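Local coordinates for coiled-coil and C2 domain-containing protein 1-like (PDB 6EI6) that binds monophosphorylated phosphatidylinositols and regulates the ESCRT pathway in endosomal protein sorting, probably by keeping the ESCRT-III subunit Shrub from polymerising inappropriately, at residues A[39-50]-A[79-90]. Numbering follows the deposited sequence.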
ATOM      1  N   GLY A  39     -14.715  19.161 -18.633  1.00 33.26           N
ATOM      2  CA  GLY A  39     -15.394  17.879 -18.536  1.00 33.35           C
ATOM      3  C   GLY A  39     -14.448  16.743 -18.204  1.00 37.04           C
ATOM      4  O   GLY A  39     -14.763  15.878 -17.382  1.00 38.23           O
ATOM      5  N   VAL A  40     -13.262  16.742 -18.819  1.00 34.46           N
ATOM      6  CA  VAL A  40     -12.287  15.707 -18.519  1.00 31.18           C
ATOM      7  C   VAL A  40     -11.843  15.801 -17.062  1.00 33.27           C
ATOM      8  O   VAL A  40     -11.753  14.788 -16.361  1.00 35.95           O
ATOM      9  CB  VAL A  40     -11.109  15.818 -19.508  1.00 38.34           C
ATOM     10  CG1 VAL A  40      -9.854  15.151 -18.969  1.00 30.45           C
ATOM     11  CG2 VAL A  40     -11.495  15.222 -20.842  1.00 30.41           C
ATOM     12  N   ARG A  41     -11.576  17.016 -16.578  1.00 32.92           N
ATOM     13  CA  ARG A  41     -11.151  17.211 -15.191  1.00 33.03           C
ATOM     14  C   ARG A  41     -12.252  16.869 -14.183  1.00 33.99           C
ATOM     15  O   ARG A  41     -11.966  16.345 -13.097  1.00 33.39           O
ATOM     16  CB  ARG A  41     -10.680  18.651 -14.997  1.00 31.40           C
ATOM     17  CG  ARG A  41      -9.457  19.009 -15.839  1.00 33.98           C
ATOM     18  CD  ARG A  41      -8.191  18.302 -15.320  1.00 36.62           C
ATOM     19  NE  ARG A  41      -7.008  18.577 -16.149  1.00 45.15           N
ATOM     20  CZ  ARG A  41      -5.746  18.524 -15.716  1.00 38.77           C
ATOM     21  NH1 ARG A  41      -5.453  18.211 -14.461  1.00 35.41           N
ATOM     22  NH2 ARG A  41      -4.769  18.806 -16.545  1.00 48.10           N
ATOM     23  N   MET A  42     -13.507  17.173 -14.512  1.00 30.46           N
ATOM     24  CA  MET A  42     -14.619  16.722 -13.685  1.00 33.61           C
ATOM     25  C   MET A  42     -14.554  15.216 -13.478  1.00 33.44           C
ATOM     26  O   MET A  42     -14.659  14.710 -12.353  1.00 32.16           O
ATOM     27  CB  MET A  42     -15.947  17.115 -14.340  1.00 27.86           C
ATOM     28  CG  MET A  42     -16.299  18.580 -14.217  1.00 26.25           C
ATOM     29  SD  MET A  42     -17.671  19.057 -15.297  1.00 35.57           S
ATOM     30  CE  MET A  42     -19.025  18.088 -14.559  1.00 28.84           C
ATOM     31  N   GLU A  43     -14.382  14.479 -14.567  1.00 36.00           N
ATOM     32  CA  GLU A  43     -14.343  13.029 -14.472  1.00 36.58           C
ATOM     33  C   GLU A  43     -13.097  12.553 -13.718  1.00 34.29           C
ATOM     34  O   GLU A  43     -13.183  11.666 -12.856  1.00 35.93           O
ATOM     35  CB  GLU A  43     -14.412  12.452 -15.878  1.00 36.25           C
ATOM     36  CG  GLU A  43     -14.589  10.975 -15.893  1.00 49.17           C
ATOM     37  CD  GLU A  43     -15.016  10.470 -17.240  1.00 56.37           C
ATOM     38  OE1 GLU A  43     -15.580  11.287 -18.030  1.00 52.08           O
ATOM     39  OE2 GLU A  43     -14.775   9.262 -17.489  1.00 60.03           O
ATOM     40  N   GLU A  44     -11.936  13.144 -14.009  1.00 33.09           N
ATOM     41  CA  GLU A  44     -10.720  12.825 -13.260  1.00 37.54           C
ATOM     42  C   GLU A  44     -10.902  13.067 -11.770  1.00 35.61           C
ATOM     43  O   GLU A  44     -10.508  12.233 -10.939  1.00 33.50           O
ATOM     44  CB  GLU A  44      -9.553  13.666 -13.775  1.00 36.23           C
ATOM     45  CG  GLU A  44      -9.108  13.259 -15.138  1.00 44.91           C
ATOM     46  CD  GLU A  44      -8.164  12.065 -15.068  1.00 63.17           C
ATOM     47  OE1 GLU A  44      -7.414  11.941 -14.049  1.00 64.62           O
ATOM     48  OE2 GLU A  44      -8.196  11.233 -16.011  1.00 64.56           O
ATOM     49  N   GLN A  45     -11.465  14.234 -11.418  1.00 28.92           N
ATOM     50  CA  GLN A  45     -11.640  14.568 -10.017  1.00 29.00           C
ATOM     51  C   GLN A  45     -12.514  13.537  -9.322  1.00 31.75           C
ATOM     52  O   GLN A  45     -12.197  13.096  -8.208  1.00 29.50           O
ATOM     53  CB  GLN A  45     -12.241  15.960  -9.872  1.00 30.32           C
ATOM     54  CG  GLN A  45     -12.537  16.330  -8.413  1.00 28.77           C
ATOM     55  CD  GLN A  45     -11.267  16.675  -7.650  1.00 30.14           C
ATOM     56  OE1 GLN A  45     -10.311  17.148  -8.241  1.00 29.23           O
ATOM     57  NE2 GLN A  45     -11.259  16.441  -6.336  1.00 29.87           N
ATOM     58  N   LEU A  46     -13.612  13.130  -9.973  1.00 27.89           N
ATOM     59  CA  LEU A  46     -14.520  12.163  -9.369  1.00 27.30           C
ATOM     60  C   LEU A  46     -13.859  10.794  -9.271  1.00 32.17           C
ATOM     61  O   LEU A  46     -13.995  10.106  -8.251  1.00 31.35           O
ATOM     62  CB  LEU A  46     -15.824  12.090 -10.180  1.00 28.35           C
ATOM     63  CG  LEU A  46     -16.741  13.323 -10.101  1.00 31.29           C
ATOM     64  CD1 LEU A  46     -17.827  13.311 -11.207  1.00 32.95           C
ATOM     65  CD2 LEU A  46     -17.380  13.450  -8.714  1.00 26.93           C
ATOM     66  N   ALA A  47     -13.117  10.395 -10.313  1.00 29.23           N
ATOM     67  CA  ALA A  47     -12.362   9.145 -10.254  1.00 30.18           C
ATOM     68  C   ALA A  47     -11.353   9.153  -9.106  1.00 29.59           C
ATOM     69  O   ALA A  47     -11.209   8.143  -8.403  1.00 28.76           O
ATOM     70  CB  ALA A  47     -11.659   8.867 -11.593  1.00 30.42           C
ATOM     71  N   LYS A  48     -10.664  10.285  -8.875  1.00 27.37           N
ATOM     72  CA  LYS A  48      -9.753  10.362  -7.726  1.00 29.17           C
ATOM     73  C   LYS A  48     -10.510  10.254  -6.418  1.00 30.27           C
ATOM     74  O   LYS A  48     -10.031   9.632  -5.461  1.00 34.08           O
ATOM     75  CB  LYS A  48      -8.958  11.662  -7.722  1.00 29.39           C
ATOM     76  CG  LYS A  48      -7.781  11.721  -8.660  1.00 34.98           C
ATOM     77  CD  LYS A  48      -7.101  13.095  -8.585  1.00 37.20           C
ATOM     78  CE  LYS A  48      -6.068  13.232  -9.690  1.00 42.54           C
ATOM     79  NZ  LYS A  48      -6.614  12.817 -11.031  1.00 49.22           N
ATOM     80  N   GLN A  49     -11.692  10.865  -6.351  1.00 30.39           N
ATOM     81  CA  GLN A  49     -12.503  10.776  -5.142  1.00 32.63           C
ATOM     82  C   GLN A  49     -12.961   9.342  -4.914  1.00 34.02           C
ATOM     83  O   GLN A  49     -12.928   8.841  -3.778  1.00 31.35           O
ATOM     84  CB  GLN A  49     -13.710  11.723  -5.253  1.00 29.97           C
ATOM     85  CG  GLN A  49     -13.369  13.189  -5.015  1.00 29.68           C
ATOM     86  CD  GLN A  49     -14.519  14.180  -5.335  1.00 31.98           C
ATOM     87  OE1 GLN A  49     -14.254  15.358  -5.575  1.00 31.27           O
ATOM     88  NE2 GLN A  49     -15.778  13.703  -5.346  1.00 25.95           N
ATOM     89  N   LEU A  50     -13.416   8.682  -5.983  1.00 29.40           N
ATOM     90  CA  LEU A  50     -13.775   7.267  -5.901  1.00 34.97           C
ATOM     91  C   LEU A  50     -12.627   6.439  -5.322  1.00 33.85           C
ATOM     92  O   LEU A  50     -12.821   5.666  -4.376  1.00 34.27           O
ATOM     93  CB  LEU A  50     -14.155   6.753  -7.282  1.00 31.83           C
ATOM     94  CG  LEU A  50     -14.747   5.370  -7.292  1.00 32.98           C
ATOM     95  CD1 LEU A  50     -15.979   5.354  -6.394  1.00 36.31           C
ATOM     96  CD2 LEU A  50     -15.064   4.978  -8.738  1.00 33.24           C
ATOM     97  N   VAL A  79     -20.202   8.853  -5.149  1.00 38.35           N
ATOM     98  CA  VAL A  79     -19.236   9.336  -6.133  1.00 40.15           C
ATOM     99  C   VAL A  79     -19.449   8.632  -7.468  1.00 39.29           C
ATOM    100  O   VAL A  79     -19.416   9.263  -8.534  1.00 40.87           O
ATOM    101  CB  VAL A  79     -17.797   9.148  -5.616  1.00 33.77           C
ATOM    102  CG1 VAL A  79     -16.786   9.588  -6.682  1.00 29.92           C
ATOM    103  CG2 VAL A  79     -17.611   9.914  -4.342  1.00 31.19           C
ATOM    104  N   GLN A  80     -19.694   7.320  -7.431  1.00 38.50           N
ATOM    105  CA  GLN A  80     -19.860   6.569  -8.676  1.00 41.24           C
ATOM    106  C   GLN A  80     -21.102   7.019  -9.443  1.00 42.16           C
ATOM    107  O   GLN A  80     -21.068   7.125 -10.675  1.00 40.50           O
ATOM    108  CB  GLN A  80     -19.918   5.067  -8.380  1.00 41.41           C
ATOM    109  CG  GLN A  80     -20.081   4.200  -9.630  1.00 43.13           C
ATOM    110  CD  GLN A  80     -18.848   4.205 -10.515  1.00 40.54           C
ATOM    111  OE1 GLN A  80     -17.776   3.829 -10.076  1.00 46.09           O
ATOM    112  NE2 GLN A  80     -18.999   4.637 -11.767  1.00 39.82           N
ATOM    113  N   LYS A  81     -22.207   7.289  -8.736  1.00 39.75           N
ATOM    114  CA  LYS A  81     -23.381   7.863  -9.383  1.00 44.31           C
ATOM    115  C   LYS A  81     -23.017   9.138 -10.139  1.00 45.50           C
ATOM    116  O   LYS A  81     -23.447   9.347 -11.282  1.00 46.18           O
ATOM    117  CB  LYS A  81     -24.477   8.157  -8.350  1.00 43.51           C
ATOM    118  CG  LYS A  81     -25.130   6.936  -7.761  1.00 53.39           C
ATOM    119  CD  LYS A  81     -26.531   7.239  -7.219  1.00 60.30           C
ATOM    120  CE  LYS A  81     -27.198   5.966  -6.662  1.00 70.25           C
ATOM    121  NZ  LYS A  81     -26.475   5.393  -5.477  1.00 67.24           N
ATOM    122  N   ASP A  82     -22.223  10.009  -9.508  1.00 40.14           N
ATOM    123  CA  ASP A  82     -21.893  11.280 -10.147  1.00 41.58           C
ATOM    124  C   ASP A  82     -20.976  11.048 -11.331  1.00 37.81           C
ATOM    125  O   ASP A  82     -21.151  11.665 -12.392  1.00 36.47           O
ATOM    126  CB  ASP A  82     -21.273  12.248  -9.127  1.00 35.11           C
ATOM    127  CG  ASP A  82     -22.338  12.979  -8.301  1.00 42.94           C
ATOM    128  OD1 ASP A  82     -23.556  12.799  -8.611  1.00 40.05           O
ATOM    129  OD2 ASP A  82     -21.971  13.736  -7.356  1.00 41.54           O
ATOM    130  N   LEU A  83     -20.015  10.137 -11.168  1.00 37.68           N
ATOM    131  CA  LEU A  83     -19.172   9.695 -12.274  1.00 41.55           C
ATOM    132  C   LEU A  83     -20.009   9.178 -13.441  1.00 42.11           C
ATOM    133  O   LEU A  83     -19.758   9.530 -14.599  1.00 43.11           O
ATOM    134  CB  LEU A  83     -18.221   8.613 -11.767  1.00 39.13           C
ATOM    135  CG  LEU A  83     -16.931   8.324 -12.511  1.00 46.05           C
ATOM    136  CD1 LEU A  83     -16.322   9.560 -13.163  1.00 40.48           C
ATOM    137  CD2 LEU A  83     -15.979   7.737 -11.496  1.00 45.50           C
ATOM    138  N   ASP A  84     -21.022   8.347 -13.148  1.00 42.49           N
ATOM    139  CA  ASP A  84     -21.885   7.815 -14.206  1.00 43.91           C
ATOM    140  C   ASP A  84     -22.683   8.928 -14.868  1.00 42.02           C
ATOM    141  O   ASP A  84     -22.854   8.939 -16.093  1.00 43.42           O
ATOM    142  CB  ASP A  84     -22.854   6.756 -13.653  1.00 43.30           C
ATOM    143  CG  ASP A  84     -22.149   5.535 -13.079  1.00 49.88           C
ATOM    144  OD1 ASP A  84     -20.996   5.229 -13.503  1.00 48.12           O
ATOM    145  OD2 ASP A  84     -22.764   4.885 -12.192  1.00 52.92           O
ATOM    146  N   LEU A  85     -23.206   9.855 -14.061  1.00 42.29           N
ATOM    147  CA  LEU A  85     -23.948  10.999 -14.588  1.00 42.63           C
ATOM    148  C   LEU A  85     -23.100  11.832 -15.545  1.00 43.96           C
ATOM    149  O   LEU A  85     -23.604  12.328 -16.558  1.00 47.92           O
ATOM    150  CB  LEU A  85     -24.430  11.873 -13.433  1.00 39.53           C
ATOM    151  CG  LEU A  85     -25.717  11.470 -12.741  1.00 40.74           C
ATOM    152  CD1 LEU A  85     -25.947  12.391 -11.546  1.00 40.43           C
ATOM    153  CD2 LEU A  85     -26.866  11.573 -13.728  1.00 39.75           C
ATOM    154  N   VAL A  86     -21.818  12.040 -15.217  1.00 42.82           N
ATOM    155  CA  VAL A  86     -20.964  12.846 -16.087  1.00 43.93           C
ATOM    156  C   VAL A  86     -20.645  12.081 -17.366  1.00 46.98           C
ATOM    157  O   VAL A  86     -20.688  12.647 -18.466  1.00 44.08           O
ATOM    158  CB  VAL A  86     -19.673  13.279 -15.362  1.00 39.82           C
ATOM    159  CG1 VAL A  86     -18.746  13.978 -16.342  1.00 41.99           C
ATOM    160  CG2 VAL A  86     -19.973  14.181 -14.173  1.00 37.65           C
ATOM    161  N   ARG A  87     -20.311  10.786 -17.241  1.00 44.20           N
ATOM    162  CA  ARG A  87     -20.035   9.973 -18.421  1.00 45.77           C
ATOM    163  C   ARG A  87     -21.259   9.885 -19.325  1.00 50.79           C
ATOM    164  O   ARG A  87     -21.143   9.925 -20.558  1.00 49.91           O
ATOM    165  CB  ARG A  87     -19.575   8.580 -17.998  1.00 46.29           C
ATOM    166  CG  ARG A  87     -18.160   8.529 -17.480  1.00 42.55           C
ATOM    167  CD  ARG A  87     -17.931   7.290 -16.652  1.00 47.90           C
ATOM    168  NE  ARG A  87     -16.504   7.162 -16.338  1.00 62.35           N
ATOM    169  CZ  ARG A  87     -15.976   6.254 -15.512  1.00 58.06           C
ATOM    170  NH1 ARG A  87     -16.748   5.358 -14.889  1.00 50.39           N
ATOM    171  NH2 ARG A  87     -14.664   6.255 -15.306  1.00 57.06           N
ATOM    172  N   TYR A  88     -22.449   9.807 -18.722  1.00 51.47           N
ATOM    173  CA  TYR A  88     -23.680   9.695 -19.499  1.00 55.01           C
ATOM    174  C   TYR A  88     -23.971  10.984 -20.269  1.00 57.93           C
ATOM    175  O   TYR A  88     -24.293  10.941 -21.464  1.00 62.78           O
ATOM    176  CB  TYR A  88     -24.840   9.324 -18.570  1.00 53.15           C
ATOM    177  CG  TYR A  88     -26.202   9.419 -19.219  1.00 60.91           C
ATOM    178  CD1 TYR A  88     -26.675   8.400 -20.043  1.00 62.21           C
ATOM    179  CD2 TYR A  88     -27.018  10.532 -19.012  1.00 60.10           C
ATOM    180  CE1 TYR A  88     -27.923   8.487 -20.645  1.00 61.65           C
ATOM    181  CE2 TYR A  88     -28.259  10.624 -19.609  1.00 59.83           C
ATOM    182  CZ  TYR A  88     -28.702   9.599 -20.425  1.00 63.36           C
ATOM    183  OH  TYR A  88     -29.937   9.689 -21.022  1.00 78.47           O
ATOM    184  N   SER A  89     -23.873  12.143 -19.604  1.00 55.90           N
ATOM    185  CA  SER A  89     -24.031  13.410 -20.312  1.00 54.79           C
ATOM    186  C   SER A  89     -23.089  13.503 -21.499  1.00 54.16           C
ATOM    187  O   SER A  89     -23.428  14.123 -22.512  1.00 57.76           O
ATOM    188  CB  SER A  89     -23.775  14.585 -19.372  1.00 50.15           C
ATOM    189  OG  SER A  89     -22.386  14.802 -19.220  1.00 46.12           O
ATOM    190  N   LYS A  90     -21.899  12.904 -21.387  1.00 56.13           N
ATOM    191  CA  LYS A  90     -20.937  12.913 -22.487  1.00 58.87           C
ATOM    192  C   LYS A  90     -21.281  11.876 -23.544  1.00 63.91           C
ATOM    193  O   LYS A  90     -21.022  12.110 -24.725  1.00 62.95           O
ATOM    194  CB  LYS A  90     -19.511  12.649 -21.983  1.00 47.28           C
ATOM    195  CG  LYS A  90     -18.888  13.767 -21.143  1.00 47.79           C
ATOM    196  CD  LYS A  90     -17.372  13.595 -21.029  1.00 39.34           C
ATOM    197  CE  LYS A  90     -16.864  13.799 -19.621  1.00 42.79           C
ATOM    198  NZ  LYS A  90     -15.408  13.427 -19.508  1.00 43.34           N
TER
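Glu43 spans the gap between the helices and spends each carboxylate oxygen on a different cation. With CG anti to the backbone N (chi1 -171°) and the chain extended beyond it, the side chain lies over a methyl of Leu83 (CG to CD1, 3.5 Å) and delivers OE1 to Lys90 NZ at 2.6 Å, on the anti side of the carboxylate. OE2 takes the NE-H of Arg87 in a nearly straight bond (3.0 Å, 172°); it lies at the guanidinium edge, in its plane, but NE approaches from well above the carboxylate plane, and the two planes are 76° apart. The guanidinium rests one face on CG of its own helical neighbour Leu83, while Lys90 NZ adds a weak bond to Gly39 O. A leucine in place of Glu43 would probably leave Arg87 and Lys90 without their shared anion and free both side chains to swing away.

Beneath this network the contact is mostly apolar. Leu83 is a knob in the hole formed by Glu43, Leu46, Ala47 and Leu50, its CD2 meeting Leu50 CD2 at 4.0 Å. Leu46 sends CD1 obliquely to Val86 CG2 (3.8 Å), and Val79 CG1, anti to its own N, presses on the backbone at Leu46 O and on Leu50 CB. Gln49 OE1 and Asp82 OD2 accept hydrogen bonds from Leu266 N and Leu268 N, so strand 265-268 is bonded to both helices. The segments run nearly antiparallel, axes 9.3 Å apart, as parts of a helical hairpin, accompanying the C2 domain, in which Leu83 packs as a knob into a hole of the partner helix.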